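Local coordinates for beta-L-arabinobiosidase (PDB 5MQR), which probably hydrolyses arabinose-containing linkages of plant pectin as a multidomain glycosidase of a gut bacterium, at residues S651-E656 with R720-P725; Y727-I732 with L759-V764; Y202-N207 with E234-P239. One frame throughout, in Å; residues are numbered along the deposited sequence.

Contacts 1 and 2 are neighbours, their centres about 13 Å apart, and Arg720 of the first probably hydrogen-bonds through NH1 to Ala760 O of the second. The loop 720-725 of contact 1 leads directly into the helix that supplies residues 727-732 of contact 2. Contact 3 stands alone, its centre about 68 Å from that of contact 1 and 75 Å from that of contact 2, in the N-terminal propeller. Contact 1 is partly buried and mixes one apolar touch with water bridges. Contact 2 is buried and turns on a salt bridge between helices. Contact 3, also buried, is purely aliphatic and joins a sheet to a helix.

Contact 1. Residues S651-E656 with R720-P725; sequences SEWMEE and RWLRDP
Trp653 and Leu722 make the apolar touch of this helix-to-loop contact. The indole comes in through its six-membered ring, whose CH2 atom lies 3.6 Å from Leu722 CD2 while CZ2 is 3.9 Å from Leu722 CD1, so both methyls rest against it; the side chains cross at about a right angle. With CG anti to the backbone N (chi1 179°), Trp653 brings that ring round to the loop. Between Glu656 and the loop the polar links run through water, and the next residue, Asn657, bonds to the Arg723 backbone and, through OD1, to Asp724 N. One water donates to Glu656 O at 2.8 Å and accepts from Arg723 NE at 2.8 Å, lying in the guanidinium plane at its edge. A second donates to Glu656 OE1 at 2.7 Å and weakly to Asp724 OD2, a bridge that probably eases the closeness of two carboxylates. Further out, Lys614 pairs with Glu656 OE2, Arg723 NH2 bonds to Asn1065 OD1 and NH1 to Asn1058 O. The contact ties helix 647-657 to the turn before helix 726-737, whose start Asp724 caps, with helix 666-680 against Trp653 and Leu722 and strands 1053-1061 and 1064-1071 behind Arg723.

Contact 2. Residues Y727-I732 with L759-V764; sequences YLDQII and LARYMV
Arg761 reaches from one helix to Asp729 and Leu728 on another, spanning two nearly antiparallel helices of a catalytic domain that probably has the (alpha/alpha)6 barrel fold, as in six-hairpin glycosidases. The axes of the two segments pass 12.8 Å apart, a separation bridged by Arg761 from one side and Leu728 from the other. The arginine chain leaves on the side opposite its own backbone N (chi1 -164°) and runs extended from CG to NE, which carries the guanidinium across to the other helix. Leu728 comes from the opposite direction and lies over one face of that group: its CB sits 3.8 Å above the plane, over the centre, and its CD2 is 3.5 Å from Arg761 NE. Asp729 approaches at the edge, at about a right angle to the arginine, with carboxylate and guanidinium planes 61° apart. Both terminal nitrogens converge on a single oxygen. Arg761 NH1 donates to Asp729 OD1 at 2.7 Å along its anti lone pair, in a bond bent to 138°, and Arg761 NH2, 2.9 Å from the same OD1, comes from above the carboxylate plane in a bond more bent still. Asp765 OD2 pairs with NE and Phe770 adds a cation-pi contact, so this buried charge is probably well balanced. A leucine in place of Arg761 would probably leave the Asp729 and Asp765 carboxylates without their shared cation and open a gap beneath Leu728. Beyond the salt bridge, Ile732 CD1 stands obliquely to the guanidinium, 4.2 Å from Arg761 NH1.

Contact 3. Residues Y202-N207 with E234-P239; sequences YFIYYN and EILDNP
Tyr205 OH is gripped by Asp253 OD2 and the backbone N of Asp250, which probably holds in place the ring of the residue next to Ile204, itself the one that meets Ile235 and Leu236 across the contact. No polar bond joins the two segments; the meeting is entirely aliphatic. Ile204 points at the helix and sends its longer branch out trans to its backbone N (chi1 -166°), so that its terminal CD1 comes 4.1 Å from Ile235 CD1 and 4.2 Å from Ile235 CB. These two side chains cross at about a right angle. Leu236 instead slides past Ile204 in the opposite direction, bringing its CG to 4.2 Å from Ile204 CG1. On the helix side the chain turns away just after these residues: Asn238 N donates to Ile235 O at 3.1 Å, and Asn238 then takes the N-cap position of helix 239-242, which also packs on Ile235. On the strand side, Ile204 and Tyr205 both face Arg187, a classic beta bulge in strand 202-206, and Ile204 also touches Val189 of strand 186-192. The contact seats the end of helix 226-236 on the outermost strand of a four-stranded antiparallel sheet, consistent with a blade of the N-terminal beta-propeller.

Contact 1. Residues S651-E656 with R720-P725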
loop_
_atom_site.group_PDB
_atom_site.type_symbol
_atom_site.label_atom_id
_atom_site.label_comp_id
_atom_site.label_asym_id
_atom_site.label_seq_id
_atom_site.Cartn_x
_atom_site.Cartn_y
_atom_site.Cartn_z
ATOM N N SER A 651 22.688 13.749 2.560
ATOM C CA SER A 651 21.693 12.671 2.712
ATOM C C SER A 651 20.704 13.039 3.795
ATOM O O SER A 651 19.524 12.863 3.639
ATOM C CB SER A 651 22.356 11.327 3.062
ATOM O OG SER A 651 21.410 10.261 3.013
ATOM N N GLU A 652 21.211 13.558 4.893
ATOM C CA GLU A 652 20.364 14.015 6.011
ATOM C C GLU A 652 19.442 15.161 5.567
ATOM O O GLU A 652 18.229 15.134 5.844
ATOM C CB GLU A 652 21.220 14.429 7.214
ATOM C CG GLU A 652 20.443 15.059 8.368
ATOM C CD GLU A 652 21.319 15.305 9.605
ATOM O OE1 GLU A 652 22.437 15.857 9.469
ATOM O OE2 GLU A 652 20.883 14.936 10.726
ATOM N N TRP A 653 20.013 16.147 4.877
ATOM C CA TRP A 653 19.226 17.225 4.304
ATOM C C TRP A 653 18.138 16.680 3.367
ATOM O O TRP A 653 17.002 17.138 3.435
ATOM C CB TRP A 653 20.126 18.234 3.589
ATOM C CG TRP A 653 19.378 19.387 2.949
ATOM C CD1 TRP A 653 19.111 20.614 3.501
ATOM C CD2 TRP A 653 18.800 19.403 1.647
ATOM N NE1 TRP A 653 18.415 21.393 2.604
ATOM C CE2 TRP A 653 18.203 20.667 1.465
ATOM C CE3 TRP A 653 18.726 18.470 0.617
ATOM C CZ2 TRP A 653 17.552 21.017 0.301
ATOM C CZ3 TRP A 653 18.082 18.825 -0.550
ATOM C CH2 TRP A 653 17.503 20.088 -0.697
HETATM N N MSE A 654 18.475 15.715 2.516
HETATM C CA MSE A 654 17.479 15.144 1.583
HETATM C C MSE A 654 16.359 14.486 2.353
HETATM O O MSE A 654 15.184 14.712 2.066
HETATM C CB MSE A 654 18.116 14.151 0.595
HETATM C CG MSE A 654 18.880 14.889 -0.504
HETATM SE SE MSE A 654 20.208 13.725 -1.374
HETATM C CE MSE A 654 18.924 12.718 -2.465
ATOM N N GLU A 655 16.712 13.679 3.349
ATOM C CA GLU A 655 15.721 12.997 4.164
ATOM C C GLU A 655 14.707 13.975 4.805
ATOM O O GLU A 655 13.525 13.676 4.865
ATOM C CB GLU A 655 16.406 12.138 5.234
ATOM C CG GLU A 655 15.430 11.268 6.002
ATOM C CD GLU A 655 16.058 10.386 7.090
ATOM O OE1 GLU A 655 17.224 10.575 7.515
ATOM O OE2 GLU A 655 15.326 9.499 7.546
ATOM N N GLU A 656 15.174 15.138 5.248
ATOM C CA GLU A 656 14.312 16.208 5.808
ATOM C C GLU A 656 13.464 16.925 4.765
ATOM O O GLU A 656 12.388 17.384 5.090
ATOM C CB GLU A 656 15.152 17.301 6.514
ATOM C CG GLU A 656 15.594 16.960 7.921
ATOM C CD GLU A 656 16.798 17.772 8.442
ATOM O OE1 GLU A 656 17.100 18.877 7.909
ATOM O OE2 GLU A 656 17.466 17.283 9.400
ATOM N N ARG A 720 10.177 24.721 -4.743
ATOM C CA ARG A 720 8.908 24.843 -4.018
ATOM C C ARG A 720 8.479 23.525 -3.369
ATOM O O ARG A 720 7.639 23.549 -2.477
ATOM C CB ARG A 720 7.798 25.405 -4.907
ATOM C CG ARG A 720 7.340 24.468 -6.020
ATOM C CD ARG A 720 6.363 25.165 -6.954
ATOM N NE ARG A 720 6.141 24.387 -8.180
ATOM C CZ ARG A 720 5.044 24.444 -8.943
ATOM N NH1 ARG A 720 4.018 25.214 -8.601
ATOM N NH2 ARG A 720 4.957 23.691 -10.045
ATOM N N TRP A 721 9.068 22.403 -3.806
ATOM C CA TRP A 721 8.759 21.066 -3.284
ATOM C C TRP A 721 9.539 20.658 -2.048
ATOM O O TRP A 721 9.231 19.630 -1.440
ATOM C CB TRP A 721 8.927 20.005 -4.390
ATOM C CG TRP A 721 8.057 20.298 -5.549
ATOM C CD1 TRP A 721 8.445 20.847 -6.735
ATOM C CD2 TRP A 721 6.636 20.136 -5.628
ATOM N NE1 TRP A 721 7.365 21.004 -7.556
ATOM C CE2 TRP A 721 6.237 20.587 -6.898
ATOM C CE3 TRP A 721 5.658 19.650 -4.748
ATOM C CZ2 TRP A 721 4.914 20.574 -7.315
ATOM C CZ3 TRP A 721 4.339 19.635 -5.163
ATOM C CH2 TRP A 721 3.977 20.095 -6.450
ATOM N N LEU A 722 10.547 21.447 -1.681
ATOM C CA LEU A 722 11.340 21.185 -0.492
ATOM C C LEU A 722 10.480 21.447 0.732
ATOM O O LEU A 722 9.836 22.486 0.837
ATOM C CB LEU A 722 12.587 22.066 -0.447
ATOM C CG LEU A 722 13.582 21.953 -1.592
ATOM C CD1 LEU A 722 14.679 22.973 -1.370
ATOM C CD2 LEU A 722 14.136 20.546 -1.746
ATOM N N ARG A 723 10.511 20.518 1.679
ATOM C CA ARG A 723 9.553 20.509 2.779
ATOM C C ARG A 723 9.852 21.578 3.822
ATOM O O ARG A 723 8.933 22.141 4.384
ATOM C CB ARG A 723 9.503 19.119 3.436
ATOM C CG ARG A 723 8.915 18.010 2.544
ATOM C CD ARG A 723 8.938 16.656 3.259
ATOM N NE ARG A 723 8.101 16.769 4.452
ATOM C CZ ARG A 723 6.798 16.510 4.507
ATOM N NH1 ARG A 723 6.138 16.046 3.441
ATOM N NH2 ARG A 723 6.148 16.725 5.641
ATOM N N ASP A 724 11.132 21.841 4.106
ATOM C CA ASP A 724 11.481 22.875 5.074
ATOM C C ASP A 724 11.421 24.236 4.354
ATOM O O ASP A 724 12.208 24.491 3.448
ATOM C CB ASP A 724 12.850 22.618 5.695
ATOM C CG ASP A 724 13.168 23.547 6.861
ATOM O OD1 ASP A 724 12.540 24.602 7.034
ATOM O OD2 ASP A 724 14.102 23.217 7.612
ATOM N N PRO A 725 10.480 25.103 4.761
ATOM C CA PRO A 725 10.301 26.334 4.003
ATOM C C PRO A 725 11.412 27.353 4.173
ATOM O O PRO A 725 11.449 28.306 3.388
ATOM C CB PRO A 725 8.972 26.901 4.540
ATOM C CG PRO A 725 8.858 26.352 5.925
ATOM C CD PRO A 725 9.494 24.986 5.865
HETATM O O HOH W 1 16.446 21.116 6.539
HETATM O O HOH W 2 9.995 17.174 6.486
#

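Contact 2. Residues Y727-I732 with L759-V764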
loop_
_atom_site.group_PDB
_atom_site.type_symbol
_atom_site.label_atom_id
_atom_site.label_comp_id
_atom_site.label_asym_id
_atom_site.label_seq_id
_atom_site.Cartn_x
_atom_site.Cartn_y
_atom_site.Cartn_z
ATOM N N TYR A 727 14.574 27.550 3.501
ATOM C CA TYR A 727 15.520 27.711 2.378
ATOM C C TYR A 727 14.972 28.656 1.315
ATOM O O TYR A 727 15.575 29.705 1.009
ATOM C CB TYR A 727 15.920 26.340 1.744
ATOM C CG TYR A 727 16.540 25.423 2.779
ATOM C CD1 TYR A 727 17.806 25.696 3.309
ATOM C CD2 TYR A 727 15.826 24.345 3.292
ATOM C CE1 TYR A 727 18.366 24.887 4.292
ATOM C CE2 TYR A 727 16.356 23.545 4.298
ATOM C CZ TYR A 727 17.627 23.820 4.791
ATOM O OH TYR A 727 18.157 23.036 5.756
ATOM N N LEU A 728 13.829 28.283 0.760
ATOM C CA LEU A 728 13.210 29.071 -0.286
ATOM C C LEU A 728 12.663 30.440 0.219
ATOM O O LEU A 728 12.712 31.440 -0.507
ATOM C CB LEU A 728 12.136 28.258 -0.989
ATOM C CG LEU A 728 11.603 28.888 -2.277
ATOM C CD1 LEU A 728 12.704 29.314 -3.256
ATOM C CD2 LEU A 728 10.670 27.869 -2.905
ATOM N N ASP A 729 12.182 30.494 1.460
ATOM C CA ASP A 729 11.786 31.776 2.063
ATOM C C ASP A 729 12.944 32.793 1.966
ATOM O O ASP A 729 12.776 33.904 1.492
ATOM C CB ASP A 729 11.441 31.605 3.544
ATOM C CG ASP A 729 10.056 31.020 3.815
ATOM O OD1 ASP A 729 9.202 30.782 2.933
ATOM O OD2 ASP A 729 9.842 30.804 5.015
ATOM N N GLN A 730 14.117 32.357 2.413
ATOM C CA GLN A 730 15.323 33.174 2.459
ATOM C C GLN A 730 15.900 33.481 1.080
ATOM O O GLN A 730 16.280 34.626 0.818
ATOM C CB GLN A 730 16.375 32.525 3.378
ATOM C CG GLN A 730 15.973 32.609 4.850
ATOM C CD GLN A 730 16.992 32.038 5.817
ATOM O OE1 GLN A 730 18.219 32.183 5.634
ATOM N NE2 GLN A 730 16.500 31.390 6.860
ATOM N N ILE A 731 15.942 32.469 0.208
ATOM C CA ILE A 731 16.407 32.624 -1.173
ATOM C C ILE A 731 15.674 33.738 -1.893
ATOM O O ILE A 731 16.303 34.567 -2.537
ATOM C CB ILE A 731 16.281 31.312 -1.981
ATOM C CG1 ILE A 731 17.364 30.320 -1.546
ATOM C CG2 ILE A 731 16.407 31.551 -3.480
ATOM C CD1 ILE A 731 16.984 28.867 -1.814
ATOM N N ILE A 732 14.353 33.722 -1.803
ATOM C CA ILE A 732 13.511 34.769 -2.353
ATOM C C ILE A 732 13.761 36.104 -1.639
ATOM O O ILE A 732 14.009 37.116 -2.309
ATOM C CB ILE A 732 12.011 34.364 -2.315
ATOM C CG1 ILE A 732 11.780 33.233 -3.319
ATOM C CG2 ILE A 732 11.083 35.542 -2.632
ATOM C CD1 ILE A 732 10.465 32.531 -3.139
ATOM N N LEU A 759 3.661 32.991 -7.110
ATOM C CA LEU A 759 2.335 32.410 -7.031
ATOM C C LEU A 759 2.395 30.852 -7.163
ATOM O O LEU A 759 1.712 30.145 -6.406
ATOM C CB LEU A 759 1.397 33.033 -8.057
ATOM C CG LEU A 759 -0.049 32.519 -8.041
ATOM C CD1 LEU A 759 -0.700 32.802 -6.694
ATOM C CD2 LEU A 759 -0.854 33.127 -9.179
ATOM N N ALA A 760 3.236 30.328 -8.064
ATOM C CA ALA A 760 3.408 28.863 -8.200
ATOM C C ALA A 760 3.867 28.213 -6.879
ATOM O O ALA A 760 3.451 27.099 -6.549
ATOM C CB ALA A 760 4.400 28.537 -9.301
ATOM N N ARG A 761 4.727 28.918 -6.135
ATOM C CA ARG A 761 5.162 28.438 -4.842
ATOM C C ARG A 761 3.992 28.363 -3.900
ATOM O O ARG A 761 3.810 27.345 -3.249
ATOM C CB ARG A 761 6.246 29.305 -4.216
ATOM C CG ARG A 761 6.949 28.584 -3.081
ATOM C CD ARG A 761 7.493 29.523 -2.046
ATOM N NE ARG A 761 7.983 28.765 -0.905
ATOM C CZ ARG A 761 8.598 29.288 0.147
ATOM N NH1 ARG A 761 8.820 30.583 0.231
ATOM N NH2 ARG A 761 9.002 28.489 1.126
ATOM N N TYR A 762 3.220 29.443 -3.825
ATOM C CA TYR A 762 2.012 29.481 -3.008
ATOM C C TYR A 762 1.021 28.350 -3.325
ATOM O O TYR A 762 0.468 27.750 -2.414
ATOM C CB TYR A 762 1.323 30.862 -3.075
ATOM C CG TYR A 762 -0.035 30.863 -2.430
ATOM C CD1 TYR A 762 -0.160 30.807 -1.043
ATOM C CD2 TYR A 762 -1.210 30.866 -3.208
ATOM C CE1 TYR A 762 -1.424 30.758 -0.434
ATOM C CE2 TYR A 762 -2.464 30.832 -2.619
ATOM C CZ TYR A 762 -2.562 30.780 -1.228
ATOM O OH TYR A 762 -3.783 30.760 -0.638
HETATM N N MSE A 763 0.833 28.040 -4.592
HETATM C CA MSE A 763 -0.036 26.934 -5.006
HETATM C C MSE A 763 0.415 25.560 -4.540
HETATM O O MSE A 763 -0.386 24.635 -4.498
HETATM C CB MSE A 763 -0.187 26.904 -6.527
HETATM C CG MSE A 763 -1.134 28.003 -7.022
HETATM SE SE MSE A 763 -1.011 28.175 -9.011
HETATM C CE MSE A 763 -2.783 27.457 -9.375
ATOM N N VAL A 764 1.699 25.396 -4.250
ATOM C CA VAL A 764 2.195 24.202 -3.587
ATOM C C VAL A 764 2.078 24.325 -2.070
ATOM O O VAL A 764 1.478 23.457 -1.441
ATOM C CB VAL A 764 3.638 23.865 -3.988
ATOM C CG1 VAL A 764 4.239 22.776 -3.106
ATOM C CG2 VAL A 764 3.664 23.432 -5.440
#

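Contact 3. Residues Y202-N207 with E234-P239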
loop_
_atom_site.group_PDB
_atom_site.type_symbol
_atom_site.label_atom_id
_atom_site.label_comp_id
_atom_site.label_asym_id
_atom_site.label_seq_id
_atom_site.Cartn_x
_atom_site.Cartn_y
_atom_site.Cartn_z
ATOM N N TYR A 202 -30.306 -38.032 2.529
ATOM C CA TYR A 202 -30.183 -39.101 1.561
ATOM C C TYR A 202 -28.715 -39.476 1.338
ATOM O O TYR A 202 -27.806 -38.678 1.575
ATOM C CB TYR A 202 -30.785 -38.703 0.217
ATOM C CG TYR A 202 -32.234 -38.288 0.245
ATOM C CD1 TYR A 202 -32.598 -36.958 0.504
ATOM C CD2 TYR A 202 -33.245 -39.196 -0.042
ATOM C CE1 TYR A 202 -33.934 -36.566 0.517
ATOM C CE2 TYR A 202 -34.572 -38.810 -0.034
ATOM C CZ TYR A 202 -34.908 -37.497 0.244
ATOM O OH TYR A 202 -36.222 -37.126 0.243
ATOM N N PHE A 203 -28.513 -40.697 0.863
ATOM C CA PHE A 203 -27.238 -41.114 0.338
ATOM C C PHE A 203 -27.081 -40.651 -1.107
ATOM O O PHE A 203 -27.977 -40.817 -1.939
ATOM C CB PHE A 203 -27.092 -42.626 0.385
ATOM C CG PHE A 203 -26.603 -43.137 1.694
ATOM C CD1 PHE A 203 -25.243 -43.250 1.935
ATOM C CD2 PHE A 203 -27.497 -43.498 2.683
ATOM C CE1 PHE A 203 -24.775 -43.723 3.130
ATOM C CE2 PHE A 203 -27.043 -43.974 3.894
ATOM C CZ PHE A 203 -25.677 -44.088 4.119
ATOM N N ILE A 204 -25.919 -40.085 -1.383
ATOM C CA ILE A 204 -25.513 -39.721 -2.726
ATOM C C ILE A 204 -24.460 -40.711 -3.301
ATOM O O ILE A 204 -24.322 -40.828 -4.525
ATOM C CB ILE A 204 -25.016 -38.256 -2.751
ATOM C CG1 ILE A 204 -24.903 -37.738 -4.191
ATOM C CG2 ILE A 204 -23.680 -38.101 -2.044
ATOM C CD1 ILE A 204 -24.685 -36.234 -4.316
ATOM N N TYR A 205 -23.725 -41.411 -2.431
ATOM C CA TYR A 205 -22.730 -42.391 -2.857
ATOM C C TYR A 205 -22.676 -43.549 -1.856
ATOM O O TYR A 205 -22.697 -43.325 -0.642
ATOM C CB TYR A 205 -21.359 -41.718 -2.967
ATOM C CG TYR A 205 -20.231 -42.667 -3.300
ATOM C CD1 TYR A 205 -19.904 -42.962 -4.631
ATOM C CD2 TYR A 205 -19.492 -43.286 -2.279
ATOM C CE1 TYR A 205 -18.861 -43.834 -4.941
ATOM C CE2 TYR A 205 -18.447 -44.168 -2.569
ATOM C CZ TYR A 205 -18.123 -44.445 -3.902
ATOM O OH TYR A 205 -17.082 -45.330 -4.181
ATOM N N TYR A 206 -22.617 -44.771 -2.378
ATOM C CA TYR A 206 -22.418 -45.960 -1.557
ATOM C C TYR A 206 -21.040 -46.529 -1.810
ATOM O O TYR A 206 -20.629 -46.697 -2.972
ATOM C CB TYR A 206 -23.432 -47.039 -1.882
ATOM C CG TYR A 206 -24.861 -46.648 -1.612
ATOM C CD1 TYR A 206 -25.352 -46.581 -0.304
ATOM C CD2 TYR A 206 -25.723 -46.345 -2.656
ATOM C CE1 TYR A 206 -26.674 -46.234 -0.046
ATOM C CE2 TYR A 206 -27.050 -46.003 -2.409
ATOM C CZ TYR A 206 -27.517 -45.943 -1.112
ATOM O OH TYR A 206 -28.821 -45.593 -0.891
ATOM N N ASN A 207 -20.334 -46.836 -0.723
ATOM C CA ASN A 207 -19.124 -47.633 -0.809
ATOM C C ASN A 207 -19.525 -49.064 -1.146
ATOM O O ASN A 207 -20.659 -49.475 -0.889
ATOM C CB ASN A 207 -18.323 -47.569 0.495
ATOM C CG ASN A 207 -17.576 -46.255 0.665
ATOM O OD1 ASN A 207 -17.986 -45.394 1.432
ATOM N ND2 ASN A 207 -16.475 -46.106 -0.036
ATOM N N GLU A 234 -25.721 -32.633 -10.044
ATOM C CA GLU A 234 -24.680 -31.658 -10.381
ATOM C C GLU A 234 -23.388 -31.887 -9.604
ATOM O O GLU A 234 -22.309 -31.583 -10.111
ATOM C CB GLU A 234 -25.122 -30.214 -10.077
ATOM C CG GLU A 234 -26.145 -29.626 -11.041
ATOM C CD GLU A 234 -26.746 -28.319 -10.547
ATOM O OE1 GLU A 234 -26.131 -27.609 -9.719
ATOM O OE2 GLU A 234 -27.862 -27.999 -10.998
ATOM N N ILE A 235 -23.501 -32.343 -8.357
ATOM C CA ILE A 235 -22.329 -32.650 -7.559
ATOM C C ILE A 235 -21.587 -33.794 -8.225
ATOM O O ILE A 235 -20.385 -33.682 -8.460
ATOM C CB ILE A 235 -22.691 -33.037 -6.128
ATOM C CG1 ILE A 235 -23.231 -31.808 -5.381
ATOM C CG2 ILE A 235 -21.479 -33.620 -5.411
ATOM C CD1 ILE A 235 -24.009 -32.158 -4.132
ATOM N N LEU A 236 -22.312 -34.863 -8.538
ATOM C CA LEU A 236 -21.739 -36.048 -9.186
ATOM C C LEU A 236 -21.146 -35.745 -10.560
ATOM O O LEU A 236 -20.178 -36.358 -10.946
ATOM C CB LEU A 236 -22.783 -37.162 -9.332
ATOM C CG LEU A 236 -23.278 -37.836 -8.046
ATOM C CD1 LEU A 236 -24.456 -38.777 -8.330
ATOM C CD2 LEU A 236 -22.138 -38.590 -7.371
ATOM N N ASP A 237 -21.718 -34.786 -11.280
ATOM C CA ASP A 237 -21.208 -34.400 -12.601
ATOM C C ASP A 237 -20.128 -33.339 -12.541
ATOM O O ASP A 237 -19.679 -32.875 -13.577
ATOM C CB ASP A 237 -22.360 -33.925 -13.509
ATOM C CG ASP A 237 -23.410 -35.026 -13.794
ATOM O OD1 ASP A 237 -23.146 -36.244 -13.603
ATOM O OD2 ASP A 237 -24.530 -34.652 -14.212
ATOM N N ASN A 238 -19.692 -32.947 -11.347
ATOM C CA ASN A 238 -18.686 -31.930 -11.225
ATOM C C ASN A 238 -17.353 -32.559 -10.769
ATOM O O ASN A 238 -17.199 -32.930 -9.607
ATOM C CB ASN A 238 -19.146 -30.872 -10.234
ATOM C CG ASN A 238 -18.269 -29.647 -10.246
ATOM O OD1 ASN A 238 -17.054 -29.739 -10.348
ATOM N ND2 ASN A 238 -18.888 -28.484 -10.158
ATOM N N PRO A 239 -16.374 -32.656 -11.677
ATOM C CA PRO A 239 -15.109 -33.308 -11.313
ATOM C C PRO A 239 -14.361 -32.650 -10.174
ATOM O O PRO A 239 -13.692 -33.356 -9.437
ATOM C CB PRO A 239 -14.282 -33.227 -12.601
ATOM C CG PRO A 239 -14.845 -32.046 -13.329
ATOM C CD PRO A 239 -16.322 -32.087 -13.040
#